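Acyltransferase (Actinoplanes teichomyceticus, PDB 4Q38) transfers long aliphatic acyl groups from acyl-CoA onto the amino sugar of the glycopeptide antibiotic teicoplanin. Local coordinates at residues Glu72-Leu86 with Ala120-Ala132. Residues are numbered along the deposited sequence; the frame is centred on the assembly and turned at random.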
loop_
_atom_site.group_PDB
_atom_site.type_symbol
_atom_site.label_atom_id
_atom_site.label_comp_id
_atom_site.label_asym_id
_atom_site.label_seq_id
_atom_site.Cartn_x
_atom_site.Cartn_y
_atom_site.Cartn_z
ATOM N N GLU A 72 -16.740 -8.175 -10.722
ATOM C CA GLU A 72 -16.622 -9.337 -9.851
ATOM C C GLU A 72 -16.808 -8.965 -8.383
ATOM O O GLU A 72 -17.444 -9.704 -7.614
ATOM C CB GLU A 72 -15.277 -10.039 -10.068
ATOM C CG GLU A 72 -15.131 -10.666 -11.452
ATOM C CD GLU A 72 -13.780 -11.329 -11.682
ATOM O OE1 GLU A 72 -12.910 -11.303 -10.779
ATOM O OE2 GLU A 72 -13.592 -11.891 -12.779
ATOM N N ILE A 73 -16.251 -7.820 -7.997
ATOM C CA ILE A 73 -16.353 -7.336 -6.619
ATOM C C ILE A 73 -17.823 -7.097 -6.250
ATOM O O ILE A 73 -18.288 -7.529 -5.191
ATOM C CB ILE A 73 -15.519 -6.045 -6.410
ATOM C CG1 ILE A 73 -14.017 -6.374 -6.400
ATOM C CG2 ILE A 73 -15.926 -5.338 -5.122
ATOM C CD1 ILE A 73 -13.111 -5.229 -6.830
ATOM N N VAL A 74 -18.551 -6.427 -7.137
ATOM C CA VAL A 74 -19.961 -6.120 -6.893
ATOM C C VAL A 74 -20.776 -7.416 -6.830
ATOM O O VAL A 74 -21.629 -7.585 -5.951
ATOM C CB VAL A 74 -20.524 -5.135 -7.947
ATOM C CG1 VAL A 74 -22.033 -4.967 -7.804
ATOM C CG2 VAL A 74 -19.836 -3.771 -7.816
ATOM N N ALA A 75 -20.467 -8.342 -7.734
ATOM C CA ALA A 75 -21.195 -9.607 -7.830
ATOM C C ALA A 75 -21.045 -10.443 -6.564
ATOM O O ALA A 75 -22.004 -11.057 -6.101
ATOM C CB ALA A 75 -20.733 -10.394 -9.050
ATOM N N ALA A 76 -19.849 -10.447 -5.992
ATOM C CA ALA A 76 -19.547 -11.324 -4.860
ATOM C C ALA A 76 -19.739 -10.705 -3.480
ATOM O O ALA A 76 -19.494 -11.372 -2.477
ATOM C CB ALA A 76 -18.137 -11.870 -4.992
ATOM N N ALA A 77 -20.176 -9.447 -3.426
ATOM C CA ALA A 77 -20.312 -8.728 -2.152
ATOM C C ALA A 77 -21.015 -9.582 -1.106
ATOM O O ALA A 77 -22.073 -10.158 -1.377
ATOM C CB ALA A 77 -21.022 -7.397 -2.343
ATOM N N PRO A 78 -20.406 -9.698 0.086
ATOM C CA PRO A 78 -20.949 -10.571 1.107
ATOM C C PRO A 78 -22.247 -10.054 1.730
ATOM O O PRO A 78 -22.610 -8.884 1.567
ATOM C CB PRO A 78 -19.833 -10.619 2.150
ATOM C CG PRO A 78 -19.146 -9.299 1.996
ATOM C CD PRO A 78 -19.128 -9.093 0.511
ATOM N N ASP A 79 -22.926 -10.955 2.430
ATOM C CA ASP A 79 -24.208 -10.690 3.055
ATOM C C ASP A 79 -24.109 -11.049 4.540
ATOM O O ASP A 79 -23.538 -12.088 4.875
ATOM C CB ASP A 79 -25.270 -11.551 2.359
ATOM C CG ASP A 79 -26.596 -11.507 3.055
ATOM O OD1 ASP A 79 -27.400 -10.604 2.749
ATOM O OD2 ASP A 79 -26.826 -12.377 3.913
ATOM N N PRO A 80 -24.670 -10.204 5.436
ATOM C CA PRO A 80 -24.628 -10.475 6.883
ATOM C C PRO A 80 -25.178 -11.849 7.285
ATOM O O PRO A 80 -24.694 -12.447 8.244
ATOM C CB PRO A 80 -25.523 -9.376 7.482
ATOM C CG PRO A 80 -25.537 -8.290 6.471
ATOM C CD PRO A 80 -25.396 -8.955 5.132
ATOM N N ASP A 81 -26.172 -12.346 6.554
ATOM C CA ASP A 81 -26.853 -13.588 6.932
ATOM C C ASP A 81 -26.193 -14.844 6.365
ATOM O O ASP A 81 -25.982 -15.817 7.089
ATOM C CB ASP A 81 -28.336 -13.520 6.556
ATOM C CG ASP A 81 -29.067 -12.424 7.309
ATOM O OD1 ASP A 81 -29.033 -12.449 8.553
ATOM O OD2 ASP A 81 -29.653 -11.528 6.663
ATOM N N ARG A 82 -25.855 -14.812 5.081
ATOM C CA ARG A 82 -25.221 -15.953 4.430
ATOM C C ARG A 82 -23.716 -16.022 4.678
ATOM O O ARG A 82 -23.121 -17.088 4.586
ATOM C CB ARG A 82 -25.518 -15.940 2.936
ATOM C CG ARG A 82 -27.007 -16.062 2.625
ATOM C CD ARG A 82 -27.250 -16.199 1.135
ATOM N NE ARG A 82 -26.724 -15.058 0.378
ATOM C CZ ARG A 82 -27.447 -14.009 -0.011
ATOM N NH1 ARG A 82 -28.741 -13.935 0.283
ATOM N NH2 ARG A 82 -26.871 -13.029 -0.696
ATOM N N ASP A 83 -23.108 -14.882 5.007
ATOM C CA ASP A 83 -21.665 -14.818 5.272
ATOM C C ASP A 83 -21.388 -14.279 6.679
ATOM O O ASP A 83 -20.710 -13.256 6.814
ATOM C CB ASP A 83 -20.989 -13.902 4.242
ATOM C CG ASP A 83 -21.306 -14.296 2.811
ATOM O OD1 ASP A 83 -20.775 -15.326 2.353
ATOM O OD2 ASP A 83 -22.078 -13.571 2.149
ATOM N N PRO A 84 -21.911 -14.956 7.730
ATOM C CA PRO A 84 -21.814 -14.374 9.075
ATOM C C PRO A 84 -20.398 -14.220 9.622
ATOM O O PRO A 84 -20.111 -13.216 10.278
ATOM C CB PRO A 84 -22.628 -15.344 9.949
ATOM C CG PRO A 84 -22.619 -16.635 9.199
ATOM C CD PRO A 84 -22.628 -16.249 7.749
ATOM N N ALA A 85 -19.536 -15.205 9.374
ATOM C CA ALA A 85 -18.163 -15.165 9.879
ATOM C C ALA A 85 -17.395 -14.061 9.164
ATOM O O ALA A 85 -16.703 -13.265 9.800
ATOM C CB ALA A 85 -17.473 -16.506 9.686
ATOM N N LEU A 86 -17.543 -14.005 7.842
ATOM C CA LEU A 86 -16.903 -12.969 7.046
ATOM C C LEU A 86 -17.393 -11.577 7.455
ATOM O O LEU A 86 -16.594 -10.642 7.577
ATOM C CB LEU A 86 -17.132 -13.225 5.556
ATOM C CG LEU A 86 -16.194 -12.463 4.613
ATOM C CD1 LEU A 86 -15.880 -13.301 3.387
ATOM C CD2 LEU A 86 -16.790 -11.122 4.221
ATOM N N ALA A 120 -14.813 -15.689 -4.052
ATOM C CA ALA A 120 -14.612 -14.299 -4.421
ATOM C C ALA A 120 -14.750 -13.331 -3.226
ATOM O O ALA A 120 -13.950 -12.406 -3.091
ATOM C CB ALA A 120 -15.556 -13.921 -5.552
ATOM N N ALA A 121 -15.742 -13.549 -2.359
ATOM C CA ALA A 121 -15.905 -12.711 -1.157
ATOM C C ALA A 121 -14.650 -12.748 -0.273
ATOM O O ALA A 121 -14.269 -11.734 0.331
ATOM C CB ALA A 121 -17.124 -13.150 -0.352
ATOM N N ALA A 122 -14.016 -13.914 -0.204
ATOM C CA ALA A 122 -12.782 -14.073 0.568
ATOM C C ALA A 122 -11.606 -13.381 -0.120
ATOM O O ALA A 122 -10.857 -12.641 0.520
ATOM C CB ALA A 122 -12.478 -15.542 0.785
ATOM N N ARG A 123 -11.449 -13.634 -1.418
ATOM C CA ARG A 123 -10.396 -12.988 -2.220
ATOM C C ARG A 123 -10.510 -11.463 -2.205
ATOM O O ARG A 123 -9.501 -10.769 -2.168
ATOM C CB ARG A 123 -10.428 -13.492 -3.669
ATOM C CG ARG A 123 -9.987 -14.944 -3.826
ATOM C CD ARG A 123 -9.915 -15.347 -5.294
ATOM N NE ARG A 123 -11.217 -15.652 -5.897
ATOM C CZ ARG A 123 -11.776 -14.948 -6.880
ATOM N NH1 ARG A 123 -11.171 -13.860 -7.378
ATOM N NH2 ARG A 123 -12.945 -15.336 -7.376
ATOM N N TYR A 124 -11.735 -10.949 -2.239
ATOM C CA TYR A 124 -11.941 -9.506 -2.271
ATOM C C TYR A 124 -12.218 -8.897 -0.889
ATOM O O TYR A 124 -12.616 -7.740 -0.791
ATOM C CB TYR A 124 -13.060 -9.145 -3.256
ATOM C CG TYR A 124 -12.714 -9.329 -4.723
ATOM C CD1 TYR A 124 -11.635 -8.652 -5.302
ATOM C CD2 TYR A 124 -13.494 -10.148 -5.544
ATOM C CE1 TYR A 124 -11.334 -8.796 -6.644
ATOM C CE2 TYR A 124 -13.203 -10.302 -6.896
ATOM C CZ TYR A 124 -12.120 -9.628 -7.443
ATOM O OH TYR A 124 -11.824 -9.772 -8.783
ATOM N N PHE A 125 -11.991 -9.666 0.175
ATOM C CA PHE A 125 -12.332 -9.217 1.531
ATOM C C PHE A 125 -11.866 -7.790 1.838
ATOM O O PHE A 125 -12.633 -6.958 2.298
ATOM C CB PHE A 125 -11.792 -10.187 2.594
ATOM C CG PHE A 125 -12.091 -9.761 4.010
ATOM C CD1 PHE A 125 -13.361 -9.967 4.564
ATOM C CD2 PHE A 125 -11.115 -9.141 4.788
ATOM C CE1 PHE A 125 -13.643 -9.559 5.864
ATOM C CE2 PHE A 125 -11.389 -8.735 6.090
ATOM C CZ PHE A 125 -12.656 -8.951 6.631
ATOM N N HIS A 126 -10.596 -7.521 1.589
ATOM C CA HIS A 126 -10.010 -6.227 1.952
ATOM C C HIS A 126 -10.392 -5.113 1.028
ATOM O O HIS A 126 -10.260 -3.933 1.365
ATOM C CB HIS A 126 -8.503 -6.382 2.092
ATOM C CG HIS A 126 -8.127 -7.247 3.260
ATOM N ND1 HIS A 126 -8.327 -6.856 4.534
ATOM C CD2 HIS A 126 -7.601 -8.537 3.318
ATOM C CE1 HIS A 126 -7.937 -7.843 5.370
ATOM N NE2 HIS A 126 -7.486 -8.864 4.628
ATOM N N VAL A 127 -10.890 -5.462 -0.152
ATOM C CA VAL A 127 -11.556 -4.462 -0.985
ATOM C C VAL A 127 -12.857 -3.999 -0.308
ATOM O O VAL A 127 -13.167 -2.788 -0.291
ATOM C CB VAL A 127 -11.835 -5.003 -2.403
ATOM C CG1 VAL A 127 -12.583 -3.969 -3.239
ATOM C CG2 VAL A 127 -10.533 -5.394 -3.082
ATOM N N TYR A 128 -13.616 -4.948 0.253
ATOM C CA TYR A 128 -14.852 -4.595 0.985
ATOM C C TYR A 128 -14.534 -3.760 2.222
ATOM O O TYR A 128 -15.240 -2.802 2.525
ATOM C CB TYR A 128 -15.675 -5.842 1.365
ATOM C CG TYR A 128 -16.073 -6.652 0.158
ATOM C CD1 TYR A 128 -16.844 -6.083 -0.861
ATOM C CD2 TYR A 128 -15.641 -7.962 0.007
ATOM C CE1 TYR A 128 -17.182 -6.808 -1.990
ATOM C CE2 TYR A 128 -15.971 -8.700 -1.123
ATOM C CZ TYR A 128 -16.739 -8.114 -2.111
ATOM O OH TYR A 128 -17.066 -8.827 -3.231
ATOM N N VAL A 129 -13.467 -4.133 2.929
ATOM C CA VAL A 129 -12.959 -3.304 4.026
ATOM C C VAL A 129 -12.707 -1.885 3.535
ATOM O O VAL A 129 -13.164 -0.927 4.165
ATOM C CB VAL A 129 -11.659 -3.856 4.651
ATOM C CG1 VAL A 129 -11.133 -2.890 5.714
ATOM C CG2 VAL A 129 -11.897 -5.211 5.293
ATOM N N PHE A 130 -12.000 -1.758 2.405
ATOM C CA PHE A 130 -11.650 -0.446 1.866
ATOM C C PHE A 130 -12.927 0.341 1.528
ATOM O O PHE A 130 -13.079 1.487 1.950
ATOM C CB PHE A 130 -10.755 -0.599 0.621
ATOM C CG PHE A 130 -10.047 0.670 0.194
ATOM C CD1 PHE A 130 -10.735 1.703 -0.451
ATOM C CD2 PHE A 130 -8.672 0.811 0.396
ATOM C CE1 PHE A 130 -10.072 2.858 -0.859
ATOM C CE2 PHE A 130 -8.006 1.962 -0.005
ATOM C CZ PHE A 130 -8.702 2.983 -0.641
ATOM N N LEU A 131 -13.839 -0.290 0.781
ATOM C CA LEU A 131 -15.114 0.343 0.397
ATOM C C LEU A 131 -15.924 0.803 1.615
ATOM O O LEU A 131 -16.499 1.890 1.615
ATOM C CB LEU A 131 -15.967 -0.618 -0.452
ATOM C CG LEU A 131 -15.407 -1.025 -1.819
ATOM C CD1 LEU A 131 -16.300 -2.033 -2.528
ATOM C CD2 LEU A 131 -15.162 0.193 -2.699
ATOM N N ALA A 132 -15.972 -0.034 2.642
ATOM C CA ALA A 132 -16.741 0.274 3.840
ATOM C C ALA A 132 -16.118 1.436 4.621
ATOM O O ALA A 132 -16.799 2.099 5.411
ATOM C CB ALA A 132 -16.854 -0.958 4.717
HETATM O O HOH W 1 -14.573 -13.637 -9.031
HETATM O O HOH W 2 -11.112 -13.430 -10.261
#
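Tyr124 and Tyr128 turn their hydroxyls to acceptors on helix 67-76, the Glu72 carboxylate and the Ile73 carbonyl. Tyr128 OH donates to Ile73 O at 2.6 Å, lying in the carbonyl plane on a lone pair, with a C=O...O angle of 129°. Tyr124 OH donates a hydrogen bond to Glu72 OE1 (2.7 Å), meeting the carboxylate on its anti side and slightly out of its plane. Water 2 also donates to that oxygen and accepts a weak bond from Arg123 NH1, while Arg166 of helix 157-169 adds a salt bridge.

Each ring also carries a CH-pi contact. Ile73 CG1, set beside its own backbone N (chi1 -73°), stands over the middle of the Tyr124 ring, 3.5 Å from CD1, and Pro78 CD lies over one face of the Tyr128 ring, 3.6 Å from CE2.

Apolar packing fills in the rest. Ile73 CD1 reaches Val127 CG1, Leu86 CD2 lies 3.6 Å from Phe125 CD1, and Ala76 CB and Ala120 CB are 3.3 Å apart, tighter than usual van der Waals contact; the small alanine side chains let the backbones come close here, with Ala76 CA and Ala121 CA 5.4 Å apart.

Within the N-terminal domain, the segments 72-76 and 125-132 cross almost at a right angle (-88°), and the phenol-acceptor bonds probably fix the ring positions within an otherwise mainly apolar interface.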